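Local coordinates for protein proline dipeptidase (Streptococcus agalactiae, PDB 3OOO) that probably hydrolyses dipeptides that end in proline, using manganese bound by the catalytic domain of the full-length enzyme, of which this chain is the N-terminal domain, at residues Leu19-Asp24 with Gln42-Val47; Phe46-Arg51 with Asn89-Ser94; Asn81-Ile86 with Leu113-Asp118. One frame throughout, in Å; residues are numbered along the deposited sequence. Where two conformers were deposited one is given.

Contact 1 of 3, residues Leu19-Asp24 with Gln42-Val47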
loop_
_atom_site.group_PDB
_atom_site.type_symbol
_atom_site.label_atom_id
_atom_site.label_comp_id
_atom_site.label_asym_id
_atom_site.label_seq_id
_atom_site.Cartn_x
_atom_site.Cartn_y
_atom_site.Cartn_z
ATOM N N LEU A 19 19.661 4.114 -1.066
ATOM C CA LEU A 19 18.616 4.523 -1.989
ATOM C C LEU A 19 17.331 4.868 -1.249
ATOM O O LEU A 19 16.974 4.205 -0.278
ATOM C CB LEU A 19 18.337 3.378 -2.972
ATOM C CG LEU A 19 17.223 3.542 -4.013
ATOM C CD1 LEU A 19 17.575 4.601 -5.045
ATOM C CD2 LEU A 19 16.941 2.215 -4.698
ATOM N N ALA A 20 16.652 5.910 -1.722
ATOM C CA ALA A 20 15.276 6.204 -1.329
ATOM C C ALA A 20 14.409 6.174 -2.577
ATOM O O ALA A 20 14.797 6.675 -3.637
ATOM C CB ALA A 20 15.184 7.551 -0.657
ATOM N N VAL A 21 13.235 5.570 -2.447
ATOM C CA VAL A 21 12.307 5.454 -3.563
ATOM C C VAL A 21 11.024 6.174 -3.186
ATOM O O VAL A 21 10.337 5.769 -2.242
ATOM C CB VAL A 21 11.986 3.972 -3.881
ATOM C CG1 VAL A 21 11.024 3.869 -5.057
ATOM C CG2 VAL A 21 13.259 3.181 -4.173
ATOM N N PHE A 22 10.718 7.251 -3.900
ATOM C CA PHE A 22 9.494 8.019 -3.655
ATOM C C PHE A 22 8.417 7.646 -4.656
ATOM O O PHE A 22 8.701 7.435 -5.839
ATOM C CB PHE A 22 9.787 9.520 -3.685
ATOM C CG PHE A 22 10.746 9.955 -2.619
ATOM C CD1 PHE A 22 10.288 10.224 -1.334
ATOM C CD2 PHE A 22 12.109 10.052 -2.883
ATOM C CE1 PHE A 22 11.165 10.605 -0.331
ATOM C CE2 PHE A 22 13.001 10.438 -1.885
ATOM C CZ PHE A 22 12.529 10.716 -0.606
ATOM N N SER A 23 7.184 7.539 -4.171
ATOM C CA SER A 23 6.072 7.085 -5.008
ATOM C C SER A 23 4.814 7.937 -4.851
ATOM O O SER A 23 3.940 7.911 -5.712
ATOM C CB SER A 23 5.749 5.622 -4.692
ATOM O OG SER A 23 5.440 5.447 -3.320
ATOM N N ASP A 24 4.713 8.665 -3.743
ATOM C CA ASP A 24 3.532 9.483 -3.474
ATOM C C ASP A 24 3.535 10.683 -4.429
ATOM O O ASP A 24 4.486 11.462 -4.426
ATOM C CB ASP A 24 3.559 9.931 -2.002
ATOM C CG ASP A 24 2.282 10.628 -1.555
ATOM O OD1 ASP A 24 1.640 11.336 -2.352
ATOM O OD2 ASP A 24 1.928 10.482 -0.364
ATOM N N GLN A 42 2.950 2.656 -12.950
ATOM C CA GLN A 42 4.091 2.928 -12.084
ATOM C C GLN A 42 4.733 4.294 -12.291
ATOM O O GLN A 42 4.961 4.723 -13.424
ATOM C CB GLN A 42 5.183 1.862 -12.265
ATOM C CG GLN A 42 4.733 0.405 -12.148
ATOM C CD GLN A 42 3.901 0.124 -10.910
ATOM O OE1 GLN A 42 4.112 0.722 -9.849
ATOM N NE2 GLN A 42 2.945 -0.796 -11.041
HETATM N N MSE A 43 4.998 4.944 -11.160
HETATM C CA MSE A 43 5.700 6.204 -10.986
HETATM C C MSE A 43 6.742 5.950 -9.826
HETATM O O MSE A 43 6.230 5.691 -8.738
HETATM C CB MSE A 43 4.622 7.269 -10.523
HETATM C CG MSE A 43 4.361 8.635 -11.342
HETATM SE SE MSE A 43 5.249 10.292 -10.652
HETATM C CE MSE A 43 4.412 10.327 -8.883
ATOM N N PHE A 44 8.057 6.081 -10.005
ATOM C CA PHE A 44 8.985 6.092 -8.879
ATOM C C PHE A 44 10.059 7.125 -9.126
ATOM O O PHE A 44 10.566 7.253 -10.248
ATOM C CB PHE A 44 9.674 4.734 -8.699
ATOM C CG PHE A 44 8.732 3.598 -8.402
ATOM C CD1 PHE A 44 8.084 3.506 -7.165
ATOM C CD2 PHE A 44 8.494 2.622 -9.360
ATOM C CE1 PHE A 44 7.210 2.453 -6.897
ATOM C CE2 PHE A 44 7.621 1.568 -9.103
ATOM C CZ PHE A 44 6.977 1.481 -7.867
ATOM N N LEU A 45 10.428 7.835 -8.066
ATOM C CA LEU A 45 11.597 8.699 -8.092
ATOM C C LEU A 45 12.689 8.027 -7.280
ATOM O O LEU A 45 12.547 7.842 -6.071
ATOM C CB LEU A 45 11.263 10.071 -7.505
ATOM C CG LEU A 45 12.397 11.096 -7.392
ATOM C CD1 LEU A 45 12.927 11.502 -8.762
ATOM C CD2 LEU A 45 11.917 12.322 -6.623
ATOM N N PHE A 46 13.767 7.655 -7.962
ATOM C CA PHE A 46 14.882 6.956 -7.339
ATOM C C PHE A 46 15.960 7.952 -6.963
ATOM O O PHE A 46 16.545 8.597 -7.830
ATOM C CB PHE A 46 15.452 5.886 -8.282
ATOM C CG PHE A 46 14.461 4.815 -8.654
ATOM C CD1 PHE A 46 14.197 3.760 -7.781
ATOM C CD2 PHE A 46 13.790 4.859 -9.874
ATOM C CE1 PHE A 46 13.278 2.768 -8.120
ATOM C CE2 PHE A 46 12.869 3.868 -10.223
ATOM C CZ PHE A 46 12.612 2.821 -9.346
ATOM N N VAL A 47 16.199 8.078 -5.661
ATOM C CA VAL A 47 17.188 9.014 -5.133
ATOM C C VAL A 47 18.353 8.210 -4.568
ATOM O O VAL A 47 18.255 7.603 -3.502
ATOM C CB VAL A 47 16.571 9.944 -4.064
ATOM C CG1 VAL A 47 17.632 10.904 -3.501
ATOM C CG2 VAL A 47 15.397 10.721 -4.652
#
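Val21 holds CG1 anti to its backbone N (chi1 -180°) and CG2 beside that N, a setting that sets the two methyls against two phenylalanines of the adjacent strand. CG1 lies 3.6 Å from Phe44 CD1, the two side chains crossing obliquely, while CG2 comes to 3.8 Å from Phe46 CD1, with Val21 and Phe46 running side by side in the same direction. With CG beside its backbone N (chi1 -62°), Phe44 turns CD1 toward the first of these methyls. Ser23 CB also reaches Phe44 CD1, and the hydroxyl of Ser23 is satisfied by Asn104. At the other end, Leu19 CD1 rests 3.4 Å from Val47 O.

Across the sheet, Phe22 meets Val47 edge-on: Val47 CG2 lies in the plane of the ring, 3.7 Å from Phe22 CE2. On this side Ala20 and Leu45 complete an apolar surface beneath helices 3-14 and 25-32, whereas Phe44 and Phe46 face Ile86 of helix 82-89.

Four nearly straight backbone bonds join the strands in two reciprocal pairs. Ala20 N gives to Val47 O at 2.9 Å and Val47 N to Ala20 O at 2.8 Å; Phe22 and Leu45 repeat the exchange. Between them sits the non-hydrogen-bonded pair Val21 and Phe46, and Val21 CA makes a CA-H...O contact with Leu45 O, 3.5 Å from carbon to oxygen.

Such a buried antiparallel pair, with apolar residues on both faces and helices packed against each, is characteristic of the central layer of an alpha/beta sandwich, here the mixed sheet of the creatinase/prolidase N-terminal domain.

Contact 2 of 3, residues Phe46-Arg51 with Asn89-Ser94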
loop_
_atom_site.group_PDB
_atom_site.type_symbol
_atom_site.label_atom_id
_atom_site.label_comp_id
_atom_site.label_asym_id
_atom_site.label_seq_id
_atom_site.Cartn_x
_atom_site.Cartn_y
_atom_site.Cartn_z
ATOM N N PHE A 46 13.767 7.655 -7.962
ATOM C CA PHE A 46 14.882 6.956 -7.339
ATOM C C PHE A 46 15.960 7.952 -6.963
ATOM O O PHE A 46 16.545 8.597 -7.830
ATOM C CB PHE A 46 15.452 5.886 -8.282
ATOM C CG PHE A 46 14.461 4.815 -8.654
ATOM C CD1 PHE A 46 14.197 3.760 -7.781
ATOM C CD2 PHE A 46 13.790 4.859 -9.874
ATOM C CE1 PHE A 46 13.278 2.768 -8.120
ATOM C CE2 PHE A 46 12.869 3.868 -10.223
ATOM C CZ PHE A 46 12.612 2.821 -9.346
ATOM N N VAL A 47 16.199 8.078 -5.661
ATOM C CA VAL A 47 17.188 9.014 -5.133
ATOM C C VAL A 47 18.353 8.210 -4.568
ATOM O O VAL A 47 18.255 7.603 -3.502
ATOM C CB VAL A 47 16.571 9.944 -4.064
ATOM C CG1 VAL A 47 17.632 10.904 -3.501
ATOM C CG2 VAL A 47 15.397 10.721 -4.652
ATOM N N TYR A 48 19.447 8.179 -5.328
ATOM C CA TYR A 48 20.664 7.490 -4.925
ATOM C C TYR A 48 21.507 8.393 -4.048
ATOM O O TYR A 48 21.390 9.612 -4.109
ATOM C CB TYR A 48 21.487 7.094 -6.144
ATOM C CG TYR A 48 20.985 5.885 -6.893
ATOM C CD1 TYR A 48 21.277 4.596 -6.449
ATOM C CD2 TYR A 48 20.253 6.030 -8.071
ATOM C CE1 TYR A 48 20.831 3.473 -7.151
ATOM C CE2 TYR A 48 19.803 4.922 -8.775
ATOM C CZ TYR A 48 20.095 3.652 -8.314
ATOM O OH TYR A 48 19.649 2.559 -9.022
ATOM N N GLU A 49 22.372 7.771 -3.254
ATOM C CA GLU A 49 23.289 8.475 -2.366
ATOM C C GLU A 49 24.417 9.192 -3.117
ATOM O O GLU A 49 25.027 10.111 -2.571
ATOM C CB GLU A 49 23.899 7.475 -1.370
ATOM C CG GLU A 49 24.698 6.353 -2.058
ATOM C CD GLU A 49 25.276 5.307 -1.116
ATOM O OE1 GLU A 49 25.268 5.507 0.121
ATOM O OE2 GLU A 49 25.750 4.270 -1.631
ATOM N N ASP A 50 24.688 8.780 -4.357
ATOM C CA ASP A 50 25.946 9.131 -5.035
ATOM C C ASP A 50 25.824 9.682 -6.459
ATOM O O ASP A 50 26.826 9.808 -7.168
ATOM C CB ASP A 50 26.875 7.905 -5.044
ATOM C CG ASP A 50 26.254 6.702 -5.746
ATOM O OD1 ASP A 50 25.085 6.794 -6.182
ATOM O OD2 ASP A 50 26.939 5.657 -5.857
ATOM N N ARG A 51 24.607 10.014 -6.882
ATOM C CA ARG A 51 24.383 10.517 -8.234
ATOM C C ARG A 51 23.058 11.268 -8.317
ATOM O O ARG A 51 22.298 11.300 -7.347
ATOM C CB ARG A 51 24.424 9.365 -9.246
ATOM C CG ARG A 51 23.247 8.392 -9.146
ATOM C CD ARG A 51 23.585 7.064 -9.812
ATOM N NE ARG A 51 24.447 6.235 -8.968
ATOM C CZ ARG A 51 25.247 5.271 -9.420
ATOM N NH1 ARG A 51 25.324 5.014 -10.720
ATOM N NH2 ARG A 51 25.985 4.569 -8.570
ATOM N N ASN A 89 17.366 -0.758 -16.569
ATOM C CA ASN A 89 17.769 0.631 -16.794
ATOM C C ASN A 89 18.443 1.369 -15.652
ATOM O O ASN A 89 19.287 2.228 -15.896
ATOM C CB ASN A 89 16.596 1.440 -17.334
ATOM C CG ASN A 89 16.320 1.134 -18.781
ATOM O OD1 ASN A 89 16.922 1.730 -19.671
ATOM N ND2 ASN A 89 15.423 0.187 -19.029
ATOM N N LEU A 90 18.085 1.058 -14.412
ATOM C CA LEU A 90 18.781 1.673 -13.283
ATOM C C LEU A 90 20.255 1.257 -13.267
ATOM O O LEU A 90 20.583 0.135 -13.654
ATOM C CB LEU A 90 18.093 1.354 -11.955
ATOM C CG LEU A 90 16.726 2.007 -11.724
ATOM C CD1 LEU A 90 16.276 1.707 -10.300
ATOM C CD2 LEU A 90 16.720 3.518 -11.988
ATOM N N PRO A 91 21.146 2.177 -12.856
ATOM C CA PRO A 91 22.588 1.931 -12.939
ATOM C C PRO A 91 23.162 1.076 -11.816
ATOM O O PRO A 91 24.256 0.530 -11.973
ATOM C CB PRO A 91 23.176 3.340 -12.878
ATOM C CG PRO A 91 22.196 4.106 -12.048
ATOM C CD PRO A 91 20.854 3.564 -12.445
ATOM N N SER A 92 22.450 0.962 -10.697
ATOM C CA SER A 92 22.979 0.247 -9.531
ATOM C C SER A 92 21.902 -0.455 -8.715
ATOM O O SER A 92 20.817 0.090 -8.501
ATOM C CB SER A 92 23.779 1.192 -8.627
ATOM O OG SER A 92 24.230 0.513 -7.465
ATOM N N PHE A 93 22.225 -1.663 -8.261
ATOM C CA PHE A 93 21.335 -2.452 -7.409
ATOM C C PHE A 93 22.057 -3.012 -6.190
ATOM O O PHE A 93 21.463 -3.746 -5.395
ATOM C CB PHE A 93 20.678 -3.582 -8.209
ATOM C CG PHE A 93 19.965 -3.108 -9.433
ATOM C CD1 PHE A 93 18.664 -2.623 -9.353
ATOM C CD2 PHE A 93 20.603 -3.119 -10.667
ATOM C CE1 PHE A 93 18.006 -2.170 -10.487
ATOM C CE2 PHE A 93 19.955 -2.666 -11.806
ATOM C CZ PHE A 93 18.654 -2.190 -11.714
ATOM N N SER A 94 23.336 -2.672 -6.048
ATOM C CA SER A 94 24.114 -3.061 -4.873
ATOM C C SER A 94 23.579 -2.328 -3.641
ATOM O O SER A 94 24.142 -1.318 -3.214
ATOM C CB SER A 94 25.602 -2.754 -5.082
ATOM O OG SER A 94 26.108 -3.383 -6.248
#
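Leu90 and Phe46 start the apolar part of this junction, in which the loop after helix 82-89 closes over the end of strand 44-48 in the creatinase/prolidase N-terminal domain. The contact is a CH-pi one: Leu90 CD1 stands 3.7 Å from the centroid of the Phe46 ring, only 5° off its normal, and CD2 lies close to Phe46 CD2 on the rim. Leu90 is also flanked by Phe74 and Ile54. Farther out, Pro91 CD approaches the ring of Tyr48, whose hydroxyl lies 3.5 Å from Leu90 CB.

The charged group adds packing of another kind. Arg51 CG sits between its backbone N and carbonyl carbon (chi1 69°), and the chain bends at chi3. NH1 thereby reaches Pro91 CB at 3.5 Å, and Ser92 CB lies over one face of the guanidinium. In a side-on salt bridge to Asp50, Arg51 NE meets OD1 at 2.9 Å from above the carboxylate plane, and Arg51 NH2 makes a longer bond to OD2, which should limit rotation of the guanidinium.

One hydrogen bond crosses the contact and ties the buried tyrosine to the loop backbone: Tyr48 OH donates to Ser92 O at 2.8 Å, in the carbonyl plane and on a lone pair, with a C=O...O angle of 137°.

Contact 3 of 3, residues Asn81-Ile86 with Leu113-Asp118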
loop_
_atom_site.group_PDB
_atom_site.type_symbol
_atom_site.label_atom_id
_atom_site.label_comp_id
_atom_site.label_asym_id
_atom_site.label_seq_id
_atom_site.Cartn_x
_atom_site.Cartn_y
_atom_site.Cartn_z
ATOM N N ASN A 81 6.868 -4.888 -19.159
ATOM C CA ASN A 81 6.897 -5.169 -17.735
ATOM C C ASN A 81 7.706 -4.057 -17.051
ATOM O O ASN A 81 8.912 -3.924 -17.306
ATOM C CB ASN A 81 7.541 -6.542 -17.515
ATOM C CG ASN A 81 7.627 -6.943 -16.053
ATOM O OD1 ASN A 81 7.942 -6.139 -15.179
ATOM N ND2 ASN A 81 7.371 -8.215 -15.787
ATOM N N PRO A 82 7.047 -3.237 -16.205
ATOM C CA PRO A 82 7.768 -2.094 -15.628
ATOM C C PRO A 82 8.896 -2.510 -14.693
ATOM O O PRO A 82 9.897 -1.808 -14.597
ATOM C CB PRO A 82 6.680 -1.342 -14.853
ATOM C CG PRO A 82 5.651 -2.387 -14.534
ATOM C CD PRO A 82 5.658 -3.320 -15.718
ATOM N N TRP A 83 8.742 -3.647 -14.021
ATOM C CA TRP A 83 9.768 -4.134 -13.097
ATOM C C TRP A 83 11.031 -4.545 -13.845
ATOM O O TRP A 83 12.142 -4.235 -13.405
ATOM C CB TRP A 83 9.221 -5.266 -12.225
ATOM C CG TRP A 83 7.868 -4.926 -11.698
ATOM C CD1 TRP A 83 6.680 -5.501 -12.052
ATOM C CD2 TRP A 83 7.549 -3.883 -10.770
ATOM N NE1 TRP A 83 5.644 -4.896 -11.381
ATOM C CE2 TRP A 83 6.148 -3.900 -10.588
ATOM C CE3 TRP A 83 8.312 -2.944 -10.063
ATOM C CZ2 TRP A 83 5.492 -3.014 -9.734
ATOM C CZ3 TRP A 83 7.660 -2.063 -9.208
ATOM C CH2 TRP A 83 6.259 -2.105 -9.051
ATOM N N GLN A 84 10.854 -5.219 -14.979
ATOM C CA GLN A 84 11.967 -5.564 -15.858
ATOM C C GLN A 84 12.610 -4.303 -16.433
ATOM O O GLN A 84 13.838 -4.219 -16.565
ATOM C CB GLN A 84 11.491 -6.484 -16.986
ATOM C CG GLN A 84 11.084 -7.877 -16.526
ATOM C CD GLN A 84 10.473 -8.703 -17.642
ATOM O OE1 GLN A 84 9.785 -9.691 -17.392
ATOM N NE2 GLN A 84 10.715 -8.295 -18.881
ATOM N N LYS A 85 11.772 -3.322 -16.776
ATOM C CA LYS A 85 12.257 -2.055 -17.319
ATOM C C LYS A 85 13.150 -1.343 -16.308
ATOM O O LYS A 85 14.219 -0.839 -16.658
ATOM C CB LYS A 85 11.084 -1.153 -17.716
ATOM C CG LYS A 85 11.472 0.024 -18.589
ATOM C CD LYS A 85 11.777 -0.435 -20.006
ATOM C CE LYS A 85 12.325 0.705 -20.837
ATOM N NZ LYS A 85 12.763 0.222 -22.171
ATOM N N ILE A 86 12.702 -1.303 -15.056
ATOM C CA ILE A 86 13.479 -0.693 -13.981
ATOM C C ILE A 86 14.798 -1.445 -13.798
ATOM O O ILE A 86 15.862 -0.830 -13.717
ATOM C CB ILE A 86 12.684 -0.656 -12.650
ATOM C CG1 ILE A 86 11.469 0.271 -12.778
ATOM C CG2 ILE A 86 13.584 -0.233 -11.477
ATOM C CD1 ILE A 86 10.390 0.038 -11.706
ATOM N N LEU A 113 8.838 -3.776 -6.275
ATOM C CA LEU A 113 10.158 -3.223 -5.957
ATOM C C LEU A 113 11.090 -4.275 -5.357
ATOM O O LEU A 113 12.299 -4.255 -5.605
ATOM C CB LEU A 113 10.044 -2.019 -5.022
ATOM C CG LEU A 113 9.449 -0.735 -5.630
ATOM C CD1 LEU A 113 9.218 0.316 -4.566
ATOM C CD2 LEU A 113 10.356 -0.175 -6.722
ATOM N N GLN A 114 10.521 -5.193 -4.579
ATOM C CA GLN A 114 11.306 -6.274 -3.983
ATOM C C GLN A 114 11.889 -7.242 -5.015
ATOM O O GLN A 114 12.902 -7.891 -4.743
ATOM C CB GLN A 114 10.489 -7.023 -2.930
ATOM C CG GLN A 114 10.249 -6.206 -1.670
ATOM C CD GLN A 114 9.400 -6.935 -0.648
ATOM O OE1 GLN A 114 8.194 -7.105 -0.827
ATOM N NE2 GLN A 114 10.027 -7.354 0.442
ATOM N N THR A 115 11.272 -7.330 -6.194
ATOM C CA THR A 115 11.824 -8.158 -7.280
ATOM C C THR A 115 13.035 -7.495 -7.933
ATOM O O THR A 115 13.830 -8.162 -8.605
ATOM C CB THR A 115 10.785 -8.505 -8.388
ATOM O OG1 THR A 115 10.467 -7.336 -9.163
ATOM C CG2 THR A 115 9.516 -9.108 -7.786
ATOM N N VAL A 116 13.159 -6.184 -7.734
ATOM C CA VAL A 116 14.220 -5.381 -8.342
ATOM C C VAL A 116 15.400 -5.210 -7.391
ATOM O O VAL A 116 16.558 -5.336 -7.801
ATOM C CB VAL A 116 13.685 -3.994 -8.785
ATOM C CG1 VAL A 116 14.821 -3.084 -9.266
ATOM C CG2 VAL A 116 12.631 -4.157 -9.876
ATOM N N PHE A 117 15.101 -4.926 -6.127
ATOM C CA PHE A 117 16.140 -4.656 -5.138
ATOM C C PHE A 117 16.182 -5.743 -4.077
ATOM O O PHE A 117 15.179 -6.001 -3.409
ATOM C CB PHE A 117 15.911 -3.296 -4.470
ATOM C CG PHE A 117 15.818 -2.153 -5.436
ATOM C CD1 PHE A 117 16.966 -1.575 -5.962
ATOM C CD2 PHE A 117 14.577 -1.647 -5.817
ATOM C CE1 PHE A 117 16.877 -0.518 -6.862
ATOM C CE2 PHE A 117 14.482 -0.585 -6.709
ATOM C CZ PHE A 117 15.633 -0.021 -7.232
ATOM N N ASP A 118 17.348 -6.377 -3.945
ATOM C CA ASP A 118 17.592 -7.357 -2.893
ATOM C C ASP A 118 18.194 -6.658 -1.670
ATOM O O ASP A 118 19.410 -6.684 -1.451
ATOM C CB ASP A 118 18.515 -8.469 -3.405
ATOM C CG ASP A 118 18.681 -9.599 -2.407
ATOM O OD1 ASP A 118 17.724 -9.871 -1.649
ATOM O OD2 ASP A 118 19.769 -10.213 -2.381
#
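Trp83 presents its indole to the end of helix 107-116. Over one face of the ring, toward the rim, lies CG of the preceding Pro82, 4.0 Å above the plane; Val116 CG2 is found at the edge, near that plane. The benzo end approaches the backbone of the other helix, where Trp83 CZ3 comes to 3.6 Å from Leu113 N and also touches Leu113 CD2. The second flat group is Phe117, whose ring carries Val116 CG1 over its centre, 3.6 Å above the plane.

Val116 is therefore a wedge between several neighbours. With CG1 anti to its backbone N (chi1 173°), that methyl meets Ile86 CG2 at 3.8 Å besides covering Phe117, while CG2 abuts the carbonyl oxygen of Trp83 at 3.6 Å. Ile86 and Val116 cross at about a right angle, as do Trp83 and Leu113. Thr115 adds a peripheral touch through OG1 to Trp83 CB, although this hydroxyl is hydrogen-bonded to Gly112 O. No hydrogen bond links the two segments, so their association rests on packing.

Each helix end is tied by its own bonds. Asn81 is an N-cap: its OD1 receives Gln84 N at 3.1 Å, from 57° out of the carbonyl plane, and a weak bond from Trp83 N. Near the C-terminal end of helix 107-116, Leu113 O accepts from both Val116 N and Phe117 N.

The start of helix 82-89 thus packs against the end of helix 107-116 on one side of the sheet, where Ile86 descends onto Phe44 and Phe46 of strand 44-48 and Phe56 of strand 54-58, and Leu113 onto Phe44.

In the fold
The three contacts lie within one creatinase/prolidase N-terminal domain, their centres about 11 to 13 Å apart. Contact 1 is the sheet centre, pairing strands 19-22 and 44-48; contact 2 begins on the same strand, sharing Phe46 and Val47. Contact 3 follows contact 1 along the chain, but the segments of contacts 2 and 3 alternate: the start of helix 82-89 packs on helix 107-116, while the loop after it packs on strand 44-48. Direct packing completes the cluster: Phe44 meets Trp83 and Leu113, Leu90 meets Phe117, and Phe93 meets Val116. These contacts join sheet, loop and two helices on one side of the sheet, in the domain that accompanies the metal-binding peptidase domain of the whole protein.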